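PDB 3EC9: uncharacterized NTF2-like protein from Burkholderia thailandensis E264, which is of unknown function but has an NTF2-like, SnoaL-type fold, whose cone-shaped cavity in relatives commonly binds small molecules. Local coordinates for residues E108-R116 against V123-T131. Sequence-based numbering, arbitrary orientation.
Sequences ECRVAHVWR and VHFEQFTDT
Phe125 reaches across to the rings of both His113 and Trp115, which follow each other on the same side of the adjacent strand, an aromatic cluster on one face of an antiparallel beta hairpin, strands 106-118 and 121-129 of the curved NTF2-like sheet. Its edge points at the face of the Trp115 six-membered ring, with planes at 66°; Phe125 CD2 sits 3.5 Å from Trp115 CH2. Phe125 CE2 lies over one face of the His113 imidazole, 3.6 Å from His113 CG, the two rings meeting obliquely. CG anti to the backbone N (chi1 165°) swings Phe125 beside its carbonyl carbon and across to the neighbouring strand. Tyr22 OH bonds both His113 ND1 and Trp115 NE1, pinning both rings, while Trp43 stacks on Phe125. A glycerol beside Phe125 and an acetate beside Gln127, both probably from the crystallisation liquor, are consistent with a pocket on this face.

The other face bears Ala112, Val114, Phe128 and Glu126 and turns toward the dimer partner: Phe128 packs on Val111 of the second subunit, and Glu126 forms a salt bridge with Arg110 of that subunit. Within the hairpin, Val114 CG2 touches Phe128 CE1 at 3.6 Å.

Backbone bonds pair Ala112 with Phe128 and Val114 with Glu126 in both directions. At Arg116 a classic beta bulge sets Val123 and His124 against one residue, and Arg116 O takes both their N-H groups, from Val123 N at 2.8 Å and His124 N at 3.3 Å. In one conformer, a bend at chi3 lays one Arg116 guanidinium face over His124 CB; both side chains have a second conformer, so this contact is not firm.

At the other end, Thr129 OG1 donates to Arg110 O at 2.8 Å, approaching 30° out of the carbonyl plane.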
# COMPACT_ATOMS: atom_id res chain seq x y z
N GLU B 108 -6.31 4.39 -13.63
CA GLU B 108 -5.59 5.21 -12.69
C GLU B 108 -5.89 4.64 -11.30
O GLU B 108 -7.00 4.33 -10.98
CB GLU B 108 -6.04 6.68 -12.80
CG GLU B 108 -5.38 7.60 -11.80
CD GLU B 108 -5.68 9.03 -12.04
OE1 GLU B 108 -6.70 9.32 -12.69
OE2 GLU B 108 -4.88 9.88 -11.58
N CYS B 109 -4.88 4.53 -10.46
CA CYS B 109 -5.15 4.05 -9.08
C CYS B 109 -4.08 4.52 -8.09
O CYS B 109 -3.05 5.09 -8.47
CB CYS B 109 -5.26 2.52 -9.09
SG CYS B 109 -3.65 1.65 -9.30
N ARG B 110 -4.31 4.24 -6.82
CA ARG B 110 -3.38 4.59 -5.77
C ARG B 110 -2.32 3.54 -5.56
O ARG B 110 -2.49 2.34 -5.89
CB ARG B 110 -4.14 4.85 -4.47
CG ARG B 110 -5.12 6.05 -4.53
CD ARG B 110 -4.38 7.32 -4.45
NE ARG B 110 -4.02 7.65 -3.07
CZ ARG B 110 -3.15 8.61 -2.74
NH1 ARG B 110 -2.47 9.26 -3.67
NH2 ARG B 110 -2.97 8.92 -1.46
N VAL B 111 -1.21 3.97 -4.97
CA VAL B 111 -0.11 3.08 -4.67
C VAL B 111 0.68 3.65 -3.48
O VAL B 111 0.85 4.87 -3.36
CB VAL B 111 0.84 2.82 -5.87
CG1 VAL B 111 1.36 4.11 -6.50
CG2 VAL B 111 1.99 1.87 -5.44
N ALA B 112 1.14 2.75 -2.61
CA ALA B 112 2.16 3.05 -1.63
C ALA B 112 3.37 2.13 -1.86
O ALA B 112 3.20 0.93 -2.24
CB ALA B 112 1.64 2.90 -0.19
N HIS B 113 4.57 2.68 -1.66
CA HIS B 113 5.83 1.96 -1.74
C HIS B 113 6.57 2.08 -0.42
O HIS B 113 6.77 3.19 0.09
CB HIS B 113 6.76 2.55 -2.78
CG HIS B 113 6.17 2.64 -4.14
ND1 HIS B 113 6.35 3.73 -4.95
CD2 HIS B 113 5.47 1.74 -4.86
CE1 HIS B 113 5.75 3.52 -6.11
NE2 HIS B 113 5.24 2.31 -6.10
N VAL B 114 6.94 0.94 0.14
CA VAL B 114 7.74 0.91 1.37
C VAL B 114 9.19 0.53 1.04
O VAL B 114 9.45 -0.47 0.38
CB VAL B 114 7.16 -0.11 2.42
CG1 VAL B 114 8.08 -0.17 3.66
CG2 VAL B 114 5.71 0.26 2.78
N TRP B 115 10.10 1.42 1.44
CA TRP B 115 11.52 1.32 1.13
C TRP B 115 12.32 1.18 2.42
O TRP B 115 11.97 1.82 3.42
CB TRP B 115 12.02 2.62 0.49
CG TRP B 115 11.35 3.04 -0.77
CD1 TRP B 115 10.21 3.79 -0.89
CD2 TRP B 115 11.79 2.78 -2.09
NE1 TRP B 115 9.93 4.02 -2.22
CE2 TRP B 115 10.88 3.39 -2.98
CE3 TRP B 115 12.88 2.09 -2.62
CZ2 TRP B 115 11.03 3.33 -4.37
CZ3 TRP B 115 13.03 2.03 -3.99
CH2 TRP B 115 12.13 2.63 -4.84
N ARG B 116 13.41 0.42 2.37
CA ARG B 116 14.37 0.35 3.48
C ARG B 116 15.78 0.59 2.92
O ARG B 116 16.15 0.02 1.90
CB ARG B 116 14.31 -1.01 4.19
CG ARG B 116 15.24 -1.13 5.41
CD ARG B 116 14.91 -2.34 6.31
NE ARG B 116 15.11 -3.63 5.65
CZ ARG B 116 14.15 -4.44 5.19
NH1 ARG B 116 12.86 -4.12 5.32
NH2 ARG B 116 14.48 -5.58 4.61
N VAL B 123 17.93 -1.43 0.23
CA VAL B 123 17.92 -2.90 0.39
C VAL B 123 16.54 -3.59 0.28
O VAL B 123 16.46 -4.79 0.14
CB VAL B 123 18.52 -3.31 1.74
CG1 VAL B 123 20.02 -2.99 1.76
CG2 VAL B 123 17.80 -2.72 2.92
N HIS B 124 15.47 -2.85 0.45
CA HIS B 124 14.12 -3.42 0.27
C HIS B 124 13.17 -2.38 -0.36
O HIS B 124 13.20 -1.19 -0.04
CB HIS B 124 13.52 -3.96 1.60
CG HIS B 124 12.65 -5.18 1.43
ND1 HIS B 124 11.32 -5.13 1.07
CD2 HIS B 124 12.94 -6.50 1.59
CE1 HIS B 124 10.84 -6.35 1.00
NE2 HIS B 124 11.80 -7.21 1.31
N PHE B 125 12.32 -2.89 -1.24
CA PHE B 125 11.20 -2.16 -1.84
C PHE B 125 10.02 -3.10 -1.82
O PHE B 125 10.14 -4.28 -2.16
CB PHE B 125 11.50 -1.79 -3.30
CG PHE B 125 10.31 -1.36 -4.10
CD1 PHE B 125 9.54 -2.29 -4.80
CD2 PHE B 125 9.95 -0.02 -4.15
CE1 PHE B 125 8.47 -1.86 -5.55
CE2 PHE B 125 8.86 0.41 -4.92
CZ PHE B 125 8.14 -0.50 -5.61
N GLU B 126 8.86 -2.56 -1.45
CA GLU B 126 7.63 -3.34 -1.59
C GLU B 126 6.49 -2.44 -2.10
O GLU B 126 6.27 -1.34 -1.57
CB GLU B 126 7.27 -4.12 -0.31
CG GLU B 126 6.00 -5.00 -0.49
CD GLU B 126 5.67 -5.86 0.68
OE1 GLU B 126 6.34 -5.75 1.75
OE2 GLU B 126 4.78 -6.74 0.52
N GLN B 127 5.75 -2.93 -3.09
CA GLN B 127 4.69 -2.19 -3.74
C GLN B 127 3.31 -2.65 -3.15
O GLN B 127 3.06 -3.84 -2.98
CB GLN B 127 4.70 -2.53 -5.23
CG GLN B 127 3.58 -1.98 -6.06
CD GLN B 127 3.49 -2.76 -7.39
OE1 GLN B 127 3.32 -4.00 -7.41
NE2 GLN B 127 3.63 -2.05 -8.49
N PHE B 128 2.43 -1.67 -2.89
CA PHE B 128 1.07 -1.93 -2.46
C PHE B 128 0.12 -1.10 -3.33
O PHE B 128 0.03 0.11 -3.15
CB PHE B 128 0.85 -1.55 -0.99
CG PHE B 128 1.82 -2.19 -0.01
CD1 PHE B 128 3.09 -1.70 0.11
CD2 PHE B 128 1.44 -3.29 0.75
CE1 PHE B 128 3.99 -2.30 0.99
CE2 PHE B 128 2.32 -3.89 1.64
CZ PHE B 128 3.61 -3.40 1.76
N THR B 129 -0.54 -1.70 -4.32
CA THR B 129 -1.37 -0.97 -5.26
C THR B 129 -2.68 -1.66 -5.56
O THR B 129 -2.92 -2.80 -5.13
CB THR B 129 -0.58 -0.67 -6.55
OG1 THR B 129 -1.23 0.35 -7.34
CG2 THR B 129 -0.36 -1.94 -7.38
N ASP B 130 -3.54 -0.95 -6.31
CA ASP B 130 -4.91 -1.42 -6.57
C ASP B 130 -4.88 -2.37 -7.72
O ASP B 130 -5.17 -2.05 -8.88
CB ASP B 130 -5.80 -0.20 -6.79
CG ASP B 130 -7.28 -0.48 -6.50
OD1 ASP B 130 -7.73 -1.64 -6.63
OD2 ASP B 130 -8.01 0.49 -6.15
N THR B 131 -4.48 -3.58 -7.41
CA THR B 131 -4.29 -4.58 -8.44
C THR B 131 -5.55 -4.92 -9.24
O THR B 131 -5.47 -5.30 -10.42
CB THR B 131 -3.65 -5.83 -7.80
OG1 THR B 131 -4.43 -6.21 -6.69
CG2 THR B 131 -2.20 -5.54 -7.33
O HOH W 1 -6.91 3.02 -6.01